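Transcriptional regulator fur family (Xanthomonas campestris pv. campestris, PDB 7DH8) probably binds DNA control regions as a zinc-dependent repressor, a Fur-family regulator of zinc uptake that takes up zinc at more than one site. Local coordinates at residues A86-K98 and F105-S117. Numbering follows the deposited sequence.
Sequences ALDFLMANGFVHK and FVACHHPNSAQHS. With ZN (zinc ion), chain B.
Phe105 and the last turns of helix 80-92, at Leu87 and Met91, illustrate how a regulatory metal site can be built on a small hydrophobic core. The ring receives Leu87 CD2 over one face, in a CH-pi contact 3.8 Å from its centroid. At the ring's edge lies the sulfur of Met91, with SD 3.4 Å from Phe105 CE2; CG anti to the carbonyl carbon (chi1 -80°) and an extended chi2 set this Met-aromatic contact. Val96 CG1 and the aliphatic part of Lys98 add apolar contacts, and Phe95 meets Pro111 CB with its edge, against helix 25-35.

Val96, Lys98 and Phe105 hang from an antiparallel hairpin, strands 96-99 and 104-107, the wing of the N-terminal winged-helix domain that, as in Fur relatives, includes helix 80-92. His97 and Val106 form the hydrogen-bonded pair, His97 N giving Val106 O a 2.8 Å bond. Beyond the strands, Cys108 N donates to Phe95 O almost linearly (177°), although the donor stands above the carbonyl plane. The helix closes in a Schellman motif at Gly94, whose carbonyl oxygen is buried without a partner.

The looser side is the exposed loop around Ala114 and Gln115, where the Gln115 amide comes no closer than 3.9 Å, from OE1 to Ala92 O. Between loop and hairpin sits zinc, bound by His97 NE2 at 2.0 Å, Cys108 SG and His116 NE2, with Glu131 as fourth ligand. The imidazole planes of His97 and His116 stand nearly perpendicular (89°). Since the metal joins hairpin, loop and, through Glu131, the C-terminal dimerisation domain, the geometry is consistent with zinc fixing how the DNA-binding domain sits on it.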
ATOM      1  N   ALA A  86       2.772 -14.514  16.925  1.00 48.96           N
ATOM      2  CA  ALA A  86       1.663 -13.837  17.591  1.00 49.63           C
ATOM      3  C   ALA A  86       1.145 -12.675  16.741  1.00 46.37           C
ATOM      4  O   ALA A  86      -0.075 -12.505  16.567  1.00 51.47           O
ATOM      5  CB  ALA A  86       2.089 -13.365  18.991  1.00 43.54           C
ATOM      6  N   LEU A  87       2.052 -11.883  16.173  1.00 39.39           N
ATOM      7  CA  LEU A  87       1.643 -10.843  15.230  1.00 41.52           C
ATOM      8  C   LEU A  87       0.876 -11.409  14.031  1.00 46.93           C
ATOM      9  O   LEU A  87      -0.173 -10.868  13.654  1.00 46.04           O
ATOM     10  CB  LEU A  87       2.865 -10.054  14.762  1.00 42.67           C
ATOM     11  CG  LEU A  87       2.625  -8.803  13.906  1.00 41.64           C
ATOM     12  CD1 LEU A  87       1.773  -7.756  14.613  1.00 38.88           C
ATOM     13  CD2 LEU A  87       3.949  -8.202  13.564  1.00 39.53           C
ATOM     14  N   ASP A  88       1.385 -12.471  13.390  1.00 47.21           N
ATOM     15  CA  ASP A  88       0.641 -13.080  12.279  1.00 42.59           C
ATOM     16  C   ASP A  88      -0.787 -13.459  12.690  1.00 44.69           C
ATOM     17  O   ASP A  88      -1.733 -13.244  11.932  1.00 46.01           O
ATOM     18  CB  ASP A  88       1.341 -14.339  11.780  1.00 49.41           C
ATOM     19  CG  ASP A  88       2.667 -14.051  11.070  1.00 54.19           C
ATOM     20  OD1 ASP A  88       2.827 -12.991  10.442  1.00 52.89           O
ATOM     21  OD2 ASP A  88       3.547 -14.930  11.124  1.00 60.30           O
ATOM     22  N   PHE A  89      -0.943 -14.071  13.867  1.00 39.57           N
ATOM     23  CA  PHE A  89      -2.261 -14.453  14.346  1.00 48.97           C
ATOM     24  C   PHE A  89      -3.165 -13.237  14.442  1.00 52.89           C
ATOM     25  O   PHE A  89      -4.291 -13.242  13.929  1.00 56.90           O
ATOM     26  CB  PHE A  89      -2.134 -15.157  15.696  1.00 52.39           C
ATOM     27  CG  PHE A  89      -3.415 -15.238  16.458  1.00 61.01           C
ATOM     28  CD1 PHE A  89      -4.283 -16.290  16.255  1.00 62.93           C
ATOM     29  CD2 PHE A  89      -3.760 -14.252  17.374  1.00 66.42           C
ATOM     30  CE1 PHE A  89      -5.464 -16.361  16.943  1.00 67.46           C
ATOM     31  CE2 PHE A  89      -4.944 -14.314  18.069  1.00 68.02           C
ATOM     32  CZ  PHE A  89      -5.797 -15.375  17.860  1.00 69.77           C
ATOM     33  N   LEU A  90      -2.671 -12.169  15.081  1.00 55.06           N
ATOM     34  CA  LEU A  90      -3.431 -10.933  15.180  1.00 47.91           C
ATOM     35  C   LEU A  90      -3.856 -10.425  13.803  1.00 44.91           C
ATOM     36  O   LEU A  90      -4.992  -9.977  13.618  1.00 45.59           O
ATOM     37  CB  LEU A  90      -2.603  -9.884  15.933  1.00 44.51           C
ATOM     38  CG  LEU A  90      -2.303 -10.316  17.372  1.00 42.54           C
ATOM     39  CD1 LEU A  90      -1.381  -9.316  18.075  1.00 42.86           C
ATOM     40  CD2 LEU A  90      -3.608 -10.488  18.157  1.00 48.66           C
ATOM     41  N   MET A  91      -2.984 -10.534  12.808  1.00 43.86           N
ATOM     42  CA  MET A  91      -3.329  -9.980  11.503  1.00 46.38           C
ATOM     43  C   MET A  91      -4.347 -10.855  10.773  1.00 52.42           C
ATOM     44  O   MET A  91      -5.276 -10.339  10.127  1.00 52.20           O
ATOM     45  CB  MET A  91      -2.063  -9.820  10.669  1.00 42.61           C
ATOM     46  CG  MET A  91      -1.236  -8.552  11.001  1.00 42.36           C
ATOM     47  SD  MET A  91       0.168  -8.513   9.876  1.00 54.88           S
ATOM     48  CE  MET A  91       0.910 -10.098  10.181  1.00 62.59           C
ATOM     49  N   ALA A  92      -4.182 -12.176  10.840  1.00 45.89           N
ATOM     50  CA  ALA A  92      -5.047 -13.041  10.045  1.00 52.08           C
ATOM     51  C   ALA A  92      -6.485 -12.959  10.539  1.00 59.01           C
ATOM     52  O   ALA A  92      -7.431 -13.069   9.742  1.00 62.29           O
ATOM     53  CB  ALA A  92      -4.521 -14.479  10.079  1.00 48.11           C
ATOM     54  N   ASN A  93      -6.653 -12.691  11.832  1.00 56.65           N
ATOM     55  CA  ASN A  93      -7.943 -12.542  12.489  1.00 57.26           C
ATOM     56  C   ASN A  93      -8.432 -11.101  12.552  1.00 57.22           C
ATOM     57  O   ASN A  93      -9.437 -10.822  13.223  1.00 61.51           O
ATOM     58  CB  ASN A  93      -7.844 -13.132  13.888  1.00 55.04           C
ATOM     59  CG  ASN A  93      -7.627 -14.627  13.849  1.00 65.05           C
ATOM     60  OD1 ASN A  93      -8.555 -15.378  13.553  1.00 70.92           O
ATOM     61  ND2 ASN A  93      -6.395 -15.065  14.090  1.00 62.50           N
ATOM     62  N   GLY A  94      -7.736 -10.179  11.904  1.00 59.35           N
ATOM     63  CA  GLY A  94      -8.211  -8.818  11.786  1.00 52.22           C
ATOM     64  C   GLY A  94      -8.142  -7.975  13.038  1.00 49.42           C
ATOM     65  O   GLY A  94      -8.818  -6.939  13.090  1.00 46.36           O
ATOM     66  N   PHE A  95      -7.353  -8.365  14.040  1.00 42.13           N
ATOM     67  CA  PHE A  95      -7.166  -7.518  15.215  1.00 42.03           C
ATOM     68  C   PHE A  95      -6.075  -6.463  15.039  1.00 37.88           C
ATOM     69  O   PHE A  95      -6.018  -5.523  15.824  1.00 35.09           O
ATOM     70  CB  PHE A  95      -6.853  -8.381  16.444  1.00 39.46           C
ATOM     71  CG  PHE A  95      -7.897  -9.438  16.705  1.00 48.48           C
ATOM     72  CD1 PHE A  95      -9.222  -9.073  16.990  1.00 52.56           C
ATOM     73  CD2 PHE A  95      -7.578 -10.787  16.654  1.00 51.99           C
ATOM     74  CE1 PHE A  95     -10.184 -10.029  17.234  1.00 59.94           C
ATOM     75  CE2 PHE A  95      -8.544 -11.747  16.902  1.00 59.94           C
ATOM     76  CZ  PHE A  95      -9.847 -11.371  17.185  1.00 62.67           C
ATOM     77  N   VAL A  96      -5.204  -6.621  14.051  1.00 40.61           N
ATOM     78  CA  VAL A  96      -4.087  -5.709  13.800  1.00 28.86           C
ATOM     79  C   VAL A  96      -4.035  -5.539  12.301  1.00 32.66           C
ATOM     80  O   VAL A  96      -4.286  -6.494  11.563  1.00 36.06           O
ATOM     81  CB  VAL A  96      -2.767  -6.288  14.337  1.00 29.35           C
ATOM     82  CG1 VAL A  96      -1.526  -5.711  13.562  1.00 29.17           C
ATOM     83  CG2 VAL A  96      -2.661  -6.091  15.878  1.00 30.60           C
ATOM     84  N   HIS A  97      -3.774  -4.327  11.836  1.00 27.69           N
ATOM     85  CA  HIS A  97      -3.641  -4.086  10.420  1.00 28.50           C
ATOM     86  C   HIS A  97      -2.196  -3.757  10.136  1.00 33.18           C
ATOM     87  O   HIS A  97      -1.581  -2.993  10.879  1.00 26.57           O
ATOM     88  CB  HIS A  97      -4.522  -2.918   9.928  1.00 28.18           C
ATOM     89  CG  HIS A  97      -5.991  -3.153  10.110  1.00 30.38           C
ATOM     90  ND1 HIS A  97      -6.729  -3.907   9.222  1.00 33.69           N
ATOM     91  CD2 HIS A  97      -6.861  -2.725  11.056  1.00 32.75           C
ATOM     92  CE1 HIS A  97      -7.989  -3.955   9.630  1.00 34.36           C
ATOM     93  NE2 HIS A  97      -8.102  -3.217  10.722  1.00 30.97           N
ATOM     94  N   LYS A  98      -1.678  -4.295   9.038  1.00 28.36           N
ATOM     95  CA  LYS A  98      -0.396  -3.855   8.542  1.00 28.98           C
ATOM     96  C   LYS A  98      -0.642  -2.773   7.511  1.00 29.61           C
ATOM     97  O   LYS A  98      -1.367  -2.998   6.535  1.00 35.44           O
ATOM     98  CB  LYS A  98       0.400  -4.996   7.903  1.00 29.99           C
ATOM     99  CG  LYS A  98       1.874  -4.528   7.524  1.00 28.58           C
ATOM    100  CD  LYS A  98       2.592  -5.652   6.744  1.00 39.00           C
ATOM    101  CE  LYS A  98       3.850  -5.142   5.997  1.00 43.39           C
ATOM    102  NZ  LYS A  98       4.636  -6.311   5.414  1.00 46.92           N
ATOM    103  N   PHE A 105       2.358  -1.342  11.909  1.00 23.15           N
ATOM    104  CA  PHE A 105       1.179  -2.076  12.384  1.00 23.55           C
ATOM    105  C   PHE A 105       0.363  -1.202  13.304  1.00 29.78           C
ATOM    106  O   PHE A 105       0.922  -0.386  14.045  1.00 32.43           O
ATOM    107  CB  PHE A 105       1.582  -3.329  13.134  1.00 27.13           C
ATOM    108  CG  PHE A 105       2.369  -4.284  12.287  1.00 28.94           C
ATOM    109  CD1 PHE A 105       3.726  -4.131  12.155  1.00 30.84           C
ATOM    110  CD2 PHE A 105       1.716  -5.260  11.507  1.00 33.72           C
ATOM    111  CE1 PHE A 105       4.462  -4.996  11.352  1.00 40.75           C
ATOM    112  CE2 PHE A 105       2.422  -6.109  10.686  1.00 40.88           C
ATOM    113  CZ  PHE A 105       3.812  -5.984  10.592  1.00 45.19           C
ATOM    114  N   VAL A 106      -0.958  -1.397  13.303  1.00 23.69           N
ATOM    115  CA  VAL A 106      -1.868  -0.603  14.127  1.00 28.37           C
ATOM    116  C   VAL A 106      -2.944  -1.570  14.593  1.00 33.84           C
ATOM    117  O   VAL A 106      -3.255  -2.549  13.902  1.00 31.74           O
ATOM    118  CB  VAL A 106      -2.528   0.634  13.394  1.00 26.04           C
ATOM    119  CG1 VAL A 106      -1.581   1.802  13.185  1.00 30.38           C
ATOM    120  CG2 VAL A 106      -3.219   0.219  12.030  1.00 31.64           C
ATOM    121  N   ALA A 107      -3.497  -1.320  15.773  1.00 29.31           N
ATOM    122  CA  ALA A 107      -4.560  -2.177  16.263  1.00 32.72           C
ATOM    123  C   ALA A 107      -5.855  -1.814  15.546  1.00 38.35           C
ATOM    124  O   ALA A 107      -6.093  -0.645  15.200  1.00 32.72           O
ATOM    125  CB  ALA A 107      -4.725  -2.047  17.782  1.00 32.39           C
ATOM    126  N   CYS A 108      -6.679  -2.821  15.280  1.00 38.44           N
ATOM    127  CA  CYS A 108      -7.984  -2.508  14.710  1.00 35.60           C
ATOM    128  C   CYS A 108      -8.891  -1.916  15.791  1.00 42.44           C
ATOM    129  O   CYS A 108      -9.078  -2.507  16.862  1.00 47.39           O
ATOM    130  CB  CYS A 108      -8.639  -3.731  14.087  1.00 35.25           C
ATOM    131  SG  CYS A 108     -10.371  -3.363  13.435  1.00 35.75           S
ATOM    132  N   HIS A 109      -9.449  -0.750  15.489  1.00 39.95           N
ATOM    133  CA  HIS A 109     -10.300   0.016  16.395  1.00 54.94           C
ATOM    134  C   HIS A 109     -11.619  -0.723  16.702  1.00 59.18           C
ATOM    135  O   HIS A 109     -12.133  -0.573  17.819  1.00 63.95           O
ATOM    136  CB  HIS A 109     -10.325   1.480  15.935  1.00 62.53           C
ATOM    137  CG  HIS A 109     -11.167   1.728  14.715  1.00 76.64           C
ATOM    138  ND1 HIS A 109     -11.963   2.849  14.568  1.00 82.50           N
ATOM    139  CD2 HIS A 109     -11.372   0.979  13.603  1.00 81.46           C
ATOM    140  CE1 HIS A 109     -12.608   2.787  13.413  1.00 82.23           C
ATOM    141  NE2 HIS A 109     -12.269   1.661  12.811  1.00 81.73           N
ATOM    142  N   HIS A 110     -12.179  -1.520  15.748  1.00 60.52           N
ATOM    143  CA  HIS A 110     -13.338  -2.389  15.968  1.00 60.04           C
ATOM    144  C   HIS A 110     -13.001  -3.790  15.475  1.00 66.45           C
ATOM    145  O   HIS A 110     -12.944  -4.049  14.261  1.00 64.71           O
ATOM    146  CB  HIS A 110     -14.454  -1.717  15.178  1.00 59.01           C
ATOM    147  CG  HIS A 110     -15.062  -0.570  15.923  1.00 68.50           C
ATOM    148  ND1 HIS A 110     -15.618  -0.722  17.178  1.00 70.44           N
ATOM    149  CD2 HIS A 110     -15.111   0.758  15.645  1.00 67.42           C
ATOM    150  CE1 HIS A 110     -16.013   0.457  17.627  1.00 72.21           C
ATOM    151  NE2 HIS A 110     -15.713   1.371  16.720  1.00 71.33           N
ATOM    152  N   PRO A 111     -12.836  -4.725  16.414  1.00 66.94           N
ATOM    153  CA  PRO A 111     -12.038  -5.930  16.130  1.00 72.36           C
ATOM    154  C   PRO A 111     -12.907  -7.037  15.561  1.00 77.28           C
ATOM    155  O   PRO A 111     -12.420  -7.823  14.731  1.00 84.51           O
ATOM    156  CB  PRO A 111     -11.452  -6.407  17.466  1.00 72.33           C
ATOM    157  CG  PRO A 111     -12.353  -5.798  18.510  1.00 72.20           C
ATOM    158  CD  PRO A 111     -12.678  -4.437  17.958  1.00 69.95           C
ATOM    159  N   ASN A 112     -14.178  -7.143  15.992  1.00 71.67           N
ATOM    160  CA  ASN A 112     -14.950  -8.293  15.503  1.00 71.56           C
ATOM    161  C   ASN A 112     -15.507  -7.559  14.262  1.00 76.37           C
ATOM    162  O   ASN A 112     -16.681  -7.203  14.239  1.00 80.54           O
ATOM    163  CB  ASN A 112     -16.089  -8.689  16.456  1.00 73.40           C
ATOM    164  CG  ASN A 112     -17.119  -7.582  16.653  1.00 74.97           C
ATOM    165  OD1 ASN A 112     -16.921  -6.432  16.224  1.00 80.16           O
ATOM    166  ND2 ASN A 112     -18.216  -7.914  17.337  1.00 68.10           N
ATOM    167  N   SER A 113     -14.780  -7.330  13.170  1.00 77.74           N
ATOM    168  CA  SER A 113     -15.417  -6.889  11.928  1.00 75.99           C
ATOM    169  C   SER A 113     -14.829  -8.037  11.101  1.00 74.91           C
ATOM    170  O   SER A 113     -14.729  -7.927   9.870  1.00 70.01           O
ATOM    171  CB  SER A 113     -15.048  -5.503  11.362  1.00 71.21           C
ATOM    172  OG  SER A 113     -13.859  -4.965  11.932  1.00 69.49           O
ATOM    173  N   ALA A 114     -14.485  -9.160  11.763  1.00 77.33           N
ATOM    174  CA  ALA A 114     -13.748 -10.275  11.168  1.00 72.55           C
ATOM    175  C   ALA A 114     -12.460  -9.726  10.572  1.00 71.95           C
ATOM    176  O   ALA A 114     -11.778  -8.926  11.217  1.00 74.60           O
ATOM    177  CB  ALA A 114     -14.553 -11.050  10.124  1.00 67.12           C
ATOM    178  N   GLN A 115     -12.103 -10.148   9.366  1.00 69.06           N
ATOM    179  CA  GLN A 115     -11.067  -9.462   8.613  1.00 66.36           C
ATOM    180  C   GLN A 115     -11.780  -8.705   7.509  1.00 60.64           C
ATOM    181  O   GLN A 115     -12.832  -9.135   7.025  1.00 58.78           O
ATOM    182  CB  GLN A 115      -9.999 -10.401   8.033  1.00 66.32           C
ATOM    183  CG  GLN A 115     -10.393 -11.183   6.766  1.00 71.05           C
ATOM    184  CD  GLN A 115      -9.514 -12.429   6.545  1.00 81.78           C
ATOM    185  OE1 GLN A 115      -9.921 -13.561   6.845  1.00 86.01           O
ATOM    186  NE2 GLN A 115      -8.299 -12.220   6.027  1.00 84.11           N
ATOM    187  N   HIS A 116     -11.228  -7.557   7.149  1.00 54.64           N
ATOM    188  CA  HIS A 116     -11.998  -6.579   6.405  1.00 46.34           C
ATOM    189  C   HIS A 116     -11.017  -5.655   5.725  1.00 38.85           C
ATOM    190  O   HIS A 116      -9.901  -5.449   6.200  1.00 39.90           O
ATOM    191  CB  HIS A 116     -12.893  -5.756   7.330  1.00 43.09           C
ATOM    192  CG  HIS A 116     -12.142  -5.105   8.451  1.00 49.56           C
ATOM    193  ND1 HIS A 116     -11.634  -5.818   9.512  1.00 52.31           N
ATOM    194  CD2 HIS A 116     -11.785  -3.813   8.664  1.00 48.98           C
ATOM    195  CE1 HIS A 116     -11.036  -4.991  10.351  1.00 50.42           C
ATOM    196  NE2 HIS A 116     -11.107  -3.774   9.853  1.00 43.91           N
ATOM    197  N   SER A 117     -11.508  -5.001   4.697  1.00 31.54           N
ATOM    198  CA  SER A 117     -10.739  -4.013   3.965  1.00 34.63           C
ATOM    199  C   SER A 117     -11.343  -2.655   4.275  1.00 33.83           C
ATOM    200  O   SER A 117     -12.581  -2.511   4.244  1.00 33.07           O
ATOM    201  CB  SER A 117     -10.786  -4.332   2.467  1.00 38.71           C
ATOM    202  OG  SER A 117      -9.969  -5.487   2.312  1.00 45.89           O
TER
HETATM  203 ZN    ZN B 201      -9.917  -2.814  11.499  1.00 34.00          ZN